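PDB 1CO6: cytochrome c2 from Blastochloris viridis, which carries electrons with a covalently bound heme c, supplying them for the re-reduction of photo-oxidized bacteriochlorophyll in the photosynthetic electron transport of this purple bacterium. Local coordinates for residues N32-R37 against A95-F100; S54-T59 against K71-G76. All coordinates share one frame; numbering follows the deposited sequence.

Interaction 1: N32-R37 against A95-F100. With HEC (heme c), chain B.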
# COMPACT_ATOMS: atom_id res chain seq x y z
N ASN A 32 5.67 -3.90 3.25
CA ASN A 32 7.10 -4.13 2.87
C ASN A 32 7.04 -4.88 1.53
O ASN A 32 6.18 -5.76 1.36
CB ASN A 32 7.78 -5.05 3.89
CG ASN A 32 8.13 -4.28 5.15
OD1 ASN A 32 8.45 -3.08 5.06
ND2 ASN A 32 8.04 -5.00 6.27
N GLY A 33 7.95 -4.54 0.64
CA GLY A 33 8.02 -5.13 -0.70
C GLY A 33 6.72 -5.02 -1.47
O GLY A 33 6.33 -5.97 -2.17
N LEU A 34 6.00 -3.92 -1.41
CA LEU A 34 4.75 -3.79 -2.13
C LEU A 34 4.87 -3.78 -3.66
O LEU A 34 4.11 -4.56 -4.32
CB LEU A 34 3.99 -2.53 -1.61
CG LEU A 34 2.73 -2.27 -2.43
CD1 LEU A 34 1.57 -3.24 -2.10
CD2 LEU A 34 2.28 -0.84 -2.15
N PHE A 35 5.73 -2.93 -4.23
CA PHE A 35 5.77 -2.85 -5.72
C PHE A 35 6.27 -4.13 -6.37
O PHE A 35 7.34 -4.58 -5.98
CB PHE A 35 6.50 -1.57 -6.16
CG PHE A 35 5.78 -0.35 -5.61
CD1 PHE A 35 4.53 -0.01 -6.12
CD2 PHE A 35 6.37 0.40 -4.59
CE1 PHE A 35 3.84 1.09 -5.60
CE2 PHE A 35 5.69 1.52 -4.05
CZ PHE A 35 4.43 1.83 -4.56
N GLY A 36 5.50 -4.60 -7.34
CA GLY A 36 5.83 -5.82 -8.10
C GLY A 36 5.05 -7.00 -7.59
O GLY A 36 4.91 -8.01 -8.31
N ARG A 37 4.53 -6.86 -6.36
CA ARG A 37 3.77 -8.02 -5.78
C ARG A 37 2.34 -8.09 -6.32
O ARG A 37 1.75 -7.06 -6.71
CB ARG A 37 3.96 -7.99 -4.28
CG ARG A 37 2.88 -7.44 -3.37
CD ARG A 37 3.28 -7.83 -1.91
NE ARG A 37 2.22 -7.26 -1.08
CZ ARG A 37 2.34 -6.54 0.05
NH1 ARG A 37 1.25 -6.07 0.69
NH2 ARG A 37 3.53 -6.26 0.59
N ALA A 95 7.69 7.22 -3.06
CA ALA A 95 9.13 7.28 -2.72
C ALA A 95 9.45 6.60 -1.39
O ALA A 95 10.43 5.82 -1.26
CB ALA A 95 9.57 8.74 -2.72
N TYR A 96 8.58 6.87 -0.40
CA TYR A 96 8.75 6.29 0.94
C TYR A 96 8.63 4.76 0.97
O TYR A 96 9.44 4.02 1.53
CB TYR A 96 7.73 6.94 1.91
CG TYR A 96 7.89 6.34 3.29
CD1 TYR A 96 9.00 6.57 4.11
CD2 TYR A 96 6.86 5.53 3.79
CE1 TYR A 96 9.11 6.02 5.41
CE2 TYR A 96 6.94 4.95 5.07
CZ TYR A 96 8.08 5.21 5.85
OH TYR A 96 8.12 4.58 7.05
N ILE A 97 7.52 4.28 0.37
CA ILE A 97 7.26 2.84 0.38
C ILE A 97 8.35 2.08 -0.38
O ILE A 97 8.69 0.96 0.05
CB ILE A 97 5.82 2.53 -0.14
CG1 ILE A 97 4.75 3.13 0.81
CG2 ILE A 97 5.59 0.99 -0.32
CD1 ILE A 97 3.31 2.97 0.20
N LYS A 98 8.81 2.63 -1.51
CA LYS A 98 9.82 2.00 -2.37
C LYS A 98 11.13 1.74 -1.64
O LYS A 98 11.86 0.87 -2.12
CB LYS A 98 10.14 2.73 -3.69
CG LYS A 98 9.40 2.04 -4.86
CD LYS A 98 10.03 2.29 -6.22
CE LYS A 98 10.18 1.06 -7.09
NZ LYS A 98 8.97 0.76 -7.92
N GLN A 99 11.44 2.42 -0.57
CA GLN A 99 12.65 2.22 0.20
C GLN A 99 12.76 0.83 0.81
O GLN A 99 13.89 0.37 1.03
CB GLN A 99 12.84 3.17 1.41
CG GLN A 99 12.91 4.62 0.99
CD GLN A 99 13.05 5.49 2.22
OE1 GLN A 99 14.09 6.12 2.35
NE2 GLN A 99 12.03 5.51 3.08
N PHE A 100 11.64 0.19 1.07
CA PHE A 100 11.66 -1.12 1.75
C PHE A 100 11.66 -2.40 0.96
O PHE A 100 10.93 -2.56 -0.01
CB PHE A 100 10.48 -1.13 2.79
CG PHE A 100 10.52 0.04 3.73
CD1 PHE A 100 9.93 1.23 3.37
CD2 PHE A 100 11.13 -0.05 4.97
CE1 PHE A 100 9.94 2.35 4.22
CE2 PHE A 100 11.15 1.07 5.82
CZ PHE A 100 10.55 2.28 5.46
FE HEC B . -4.68 -0.01 2.94
CHA HEC B . -5.05 -3.05 1.58
CHB HEC B . -2.16 0.71 0.74
CHC HEC B . -4.50 3.22 4.19
CHD HEC B . -6.90 -0.85 5.46
NA HEC B . -3.75 -1.00 1.45
C1A HEC B . -4.14 -2.23 0.92
C2A HEC B . -3.40 -2.47 -0.29
C3A HEC B . -2.61 -1.41 -0.51
C4A HEC B . -2.82 -0.46 0.56
CMA HEC B . -1.63 -1.17 -1.69
CAA HEC B . -3.45 -3.80 -1.12
CBA HEC B . -2.49 -4.80 -0.43
CGA HEC B . -2.30 -6.15 -1.08
O1A HEC B . -2.89 -6.36 -2.13
O2A HEC B . -1.54 -6.93 -0.45
NB HEC B . -3.56 1.60 2.57
C1B HEC B . -2.51 1.67 1.65
C2B HEC B . -1.93 2.99 1.72
C3B HEC B . -2.61 3.69 2.64
C4B HEC B . -3.61 2.84 3.21
CMB HEC B . -0.75 3.40 0.83
CAB HEC B . -2.28 5.16 3.06
CBB HEC B . -2.63 6.13 2.10
NC HEC B . -5.54 0.97 4.50
C1C HEC B . -5.34 2.30 4.83
C2C HEC B . -6.14 2.60 6.00
C3C HEC B . -6.83 1.50 6.33
C4C HEC B . -6.44 0.45 5.42
CMC HEC B . -6.20 3.99 6.66
CAC HEC B . -7.78 1.33 7.58
CBC HEC B . -8.88 2.19 7.76
ND HEC B . -5.73 -1.66 3.44
C1D HEC B . -6.64 -1.79 4.49
C2D HEC B . -7.29 -3.10 4.37
C3D HEC B . -6.76 -3.71 3.31
C4D HEC B . -5.81 -2.82 2.71
CMD HEC B . -8.37 -3.59 5.36
CAD HEC B . -7.15 -5.09 2.71
CBD HEC B . -8.17 -4.89 1.54
CGD HEC B . -8.99 -6.13 1.23
O1D HEC B . -9.99 -5.83 0.50
O2D HEC B . -8.66 -7.27 1.64
O HOH W 1 7.82 -1.50 0.05
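The carbonyl O of I97 is gripped from two sources: F100 N bonds to it at 3.2 Å, and a bridging water is hydrogen-bonded to I97 O at 2.6 Å. On the loop side the same water accepts a weak bond of 3.4 Å from L34 N; no direct hydrogen bond joins the two segments. Apart from this water bridge the contact is largely apolar. I97 CG2 reaches F35 CE2 at 3.8 Å, the two side chains crossing at about a right angle, and also touches L34 CB. Chi1 of -60° leaves F35 CG anti to the carbonyl carbon and turns the ring to the helix, where CD2 meets K98 CG at 3.5 Å; L34 CD2 lies over one face of this ring, toward the rim, and F63 meets it edge-to-face. The K98 chain bends at its outer torsions to bring NZ past F35 CB to a salt bridge with E60. As in the class I cytochrome c fold, the C-terminal helix 87-98 packs here both on helix 3-14, through F10, and on a loop lining the heme. N32 OD1 lies 3.6 Å from F100 CB, its amide plane 38° from the ring, and takes a hydrogen bond from G20 N. A type II turn, closed by R37 N to L34 O at 3.1 Å, leads to the extended R37 chain, whose NH1 donates almost straight (172°) to heme propionate O2A at 3.1 Å and also to V30 O.

Interaction 2: S54-T59 against K71-G76. With HEC (heme c), chain B.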
# COMPACT_ATOMS: atom_id res chain seq x y z
N SER A 54 -8.73 -10.06 -7.75
CA SER A 54 -8.68 -8.94 -8.70
C SER A 54 -7.73 -9.12 -9.85
O SER A 54 -7.95 -8.40 -10.86
CB SER A 54 -8.32 -7.65 -7.95
OG SER A 54 -6.94 -7.63 -7.55
N GLY A 55 -6.70 -9.90 -9.67
CA GLY A 55 -5.68 -10.10 -10.74
C GLY A 55 -4.73 -8.92 -10.86
O GLY A 55 -4.01 -8.75 -11.87
N ILE A 56 -4.68 -8.07 -9.84
CA ILE A 56 -3.80 -6.90 -9.94
C ILE A 56 -2.37 -7.24 -9.52
O ILE A 56 -2.07 -8.02 -8.62
CB ILE A 56 -4.33 -5.74 -9.01
CG1 ILE A 56 -5.50 -5.01 -9.67
CG2 ILE A 56 -3.26 -4.74 -8.51
CD1 ILE A 56 -6.21 -4.01 -8.71
N THR A 57 -1.49 -6.55 -10.24
CA THR A 57 -0.06 -6.59 -9.91
C THR A 57 0.23 -5.14 -9.49
O THR A 57 -0.10 -4.21 -10.28
CB THR A 57 0.89 -7.08 -11.07
OG1 THR A 57 0.42 -8.44 -11.31
CG2 THR A 57 2.36 -7.01 -10.64
N TRP A 58 0.85 -4.95 -8.35
CA TRP A 58 1.12 -3.57 -7.87
C TRP A 58 2.32 -2.88 -8.48
O TRP A 58 3.43 -2.97 -7.96
CB TRP A 58 1.22 -3.54 -6.33
CG TRP A 58 -0.05 -3.92 -5.67
CD1 TRP A 58 -0.28 -5.05 -4.95
CD2 TRP A 58 -1.27 -3.18 -5.66
NE1 TRP A 58 -1.57 -5.04 -4.47
CE2 TRP A 58 -2.19 -3.90 -4.87
CE3 TRP A 58 -1.66 -1.95 -6.22
CZ2 TRP A 58 -3.51 -3.47 -4.67
CZ3 TRP A 58 -2.96 -1.52 -6.02
CH2 TRP A 58 -3.86 -2.24 -5.23
N THR A 59 2.05 -2.20 -9.55
CA THR A 59 3.05 -1.39 -10.26
C THR A 59 2.76 -0.00 -9.70
O THR A 59 1.69 0.18 -9.07
CB THR A 59 2.78 -1.43 -11.83
OG1 THR A 59 1.48 -0.82 -12.07
CG2 THR A 59 2.86 -2.83 -12.46
N LYS A 71 -12.11 2.31 -3.67
CA LYS A 71 -13.37 1.65 -4.00
C LYS A 71 -13.66 1.64 -5.49
O LYS A 71 -14.33 0.70 -5.96
CB LYS A 71 -14.61 2.07 -3.22
CG LYS A 71 -15.02 3.53 -3.44
CD LYS A 71 -16.52 3.72 -3.68
CE LYS A 71 -17.29 4.43 -2.61
NZ LYS A 71 -18.76 4.21 -2.80
N ALA A 72 -13.14 2.62 -6.20
CA ALA A 72 -13.33 2.69 -7.66
C ALA A 72 -12.54 1.59 -8.36
O ALA A 72 -12.98 0.98 -9.36
CB ALA A 72 -12.96 4.08 -8.16
N LYS A 73 -11.37 1.25 -7.88
CA LYS A 73 -10.47 0.26 -8.45
C LYS A 73 -10.72 -1.19 -8.04
O LYS A 73 -10.48 -2.17 -8.76
CB LYS A 73 -9.04 0.62 -7.97
CG LYS A 73 -8.08 0.97 -9.08
CD LYS A 73 -7.65 -0.25 -9.89
CE LYS A 73 -7.03 0.23 -11.20
NZ LYS A 73 -6.64 -0.92 -12.05
N ILE A 74 -11.15 -1.32 -6.80
CA ILE A 74 -11.42 -2.64 -6.22
C ILE A 74 -12.74 -2.52 -5.44
O ILE A 74 -12.77 -2.40 -4.22
CB ILE A 74 -10.24 -3.16 -5.33
CG1 ILE A 74 -8.93 -3.19 -6.10
CG2 ILE A 74 -10.58 -4.56 -4.73
CD1 ILE A 74 -7.71 -3.79 -5.35
N PRO A 75 -13.81 -2.52 -6.21
CA PRO A 75 -15.16 -2.43 -5.62
C PRO A 75 -15.34 -3.47 -4.52
O PRO A 75 -15.02 -4.65 -4.69
CB PRO A 75 -16.11 -2.58 -6.80
CG PRO A 75 -15.29 -2.47 -8.04
CD PRO A 75 -13.84 -2.58 -7.69
N GLY A 76 -15.87 -3.13 -3.37
CA GLY A 76 -16.06 -4.18 -2.33
C GLY A 76 -14.86 -4.41 -1.47
O GLY A 76 -14.87 -5.29 -0.59
FE HEC B . -4.68 -0.01 2.94
CHA HEC B . -5.05 -3.05 1.58
CHB HEC B . -2.16 0.71 0.74
CHC HEC B . -4.50 3.22 4.19
CHD HEC B . -6.90 -0.85 5.46
NA HEC B . -3.75 -1.00 1.45
C1A HEC B . -4.14 -2.23 0.92
C2A HEC B . -3.40 -2.47 -0.29
C3A HEC B . -2.61 -1.41 -0.51
C4A HEC B . -2.82 -0.46 0.56
CMA HEC B . -1.63 -1.17 -1.69
CAA HEC B . -3.45 -3.80 -1.12
CBA HEC B . -2.49 -4.80 -0.43
CGA HEC B . -2.30 -6.15 -1.08
O1A HEC B . -2.89 -6.36 -2.13
O2A HEC B . -1.54 -6.93 -0.45
NB HEC B . -3.56 1.60 2.57
C1B HEC B . -2.51 1.67 1.65
C2B HEC B . -1.93 2.99 1.72
C3B HEC B . -2.61 3.69 2.64
C4B HEC B . -3.61 2.84 3.21
CMB HEC B . -0.75 3.40 0.83
CAB HEC B . -2.28 5.16 3.06
CBB HEC B . -2.63 6.13 2.10
NC HEC B . -5.54 0.97 4.50
C1C HEC B . -5.34 2.30 4.83
C2C HEC B . -6.14 2.60 6.00
C3C HEC B . -6.83 1.50 6.33
C4C HEC B . -6.44 0.45 5.42
CMC HEC B . -6.20 3.99 6.66
CAC HEC B . -7.78 1.33 7.58
CBC HEC B . -8.88 2.19 7.76
ND HEC B . -5.73 -1.66 3.44
C1D HEC B . -6.64 -1.79 4.49
C2D HEC B . -7.29 -3.10 4.37
C3D HEC B . -6.76 -3.71 3.31
C4D HEC B . -5.81 -2.82 2.71
CMD HEC B . -8.37 -3.59 5.36
CAD HEC B . -7.15 -5.09 2.71
CBD HEC B . -8.17 -4.89 1.54
CGD HEC B . -8.99 -6.13 1.23
O1D HEC B . -9.99 -5.83 0.50
O2D HEC B . -8.66 -7.27 1.64
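I56, W58 and I74 form the apolar centre of this contact, where the methyl ends of the two isoleucines meet, I56 CD1 lying 3.7 Å from I74 CD1. I74 is the first residue to leave helix 70-73, and its chain runs out straight from CB (chi2 -176°), which carries CD1 to both partners: it also approaches W58 CH2 at 4.2 Å, the two side chains coming from opposite directions and the methyl standing oblique to the indole. K73 adds its aliphatic part, CD reaching I56 CD1 at 4.2 Å, while its NZ makes a long, weak ion pair with E65.

Flat-on packing belongs to W58. I56 CG2 stands 3.7 Å above the centre of one indole face, and heme methyl CMA lies over the opposite face, toward the rim; Y66 adds an edge-to-face contact.

No hydrogen bond crosses between the segments; the polar groups of 54-59 bond within their own loop, to neighbouring residues and to the heme. S54 OG accepts from I56 N at 3.2 Å, an ST turn that bends the chain into I56, and is bonded further to S39 OG and N51 O. W58 NE1 donates to propionate O1A at 3.0 Å, with an angle of 150°.

Through W58 the contact borders the heme pocket of this cytochrome c. I56 CG2 and heme CMA on opposite faces probably restrict the tilt of the indole, and W58 NE1 on O1A and R37 NH1 on O2A hold one carboxylate between them, which would probably ease its negative charge.

From the N terminus the chain passes through helix 3-14, past the heme-bearing cysteines C13 and C16 and the axial ligand H17, before reaching 32-37. Interaction 1 closes its wide loop only when 95-100 arrives at the end of the C-terminal helix. Within that span, 54-59 and 71-76 close the much shorter loop of interaction 2, which contains helix 60-68, so the contacts nest and do not cross. Their centres are about 17 Å apart, yet they meet where G36 and R37 pair with W58 by probable backbone hydrogen bonds. Both also reach the same heme propionate, joining the two loops around one carboxylate.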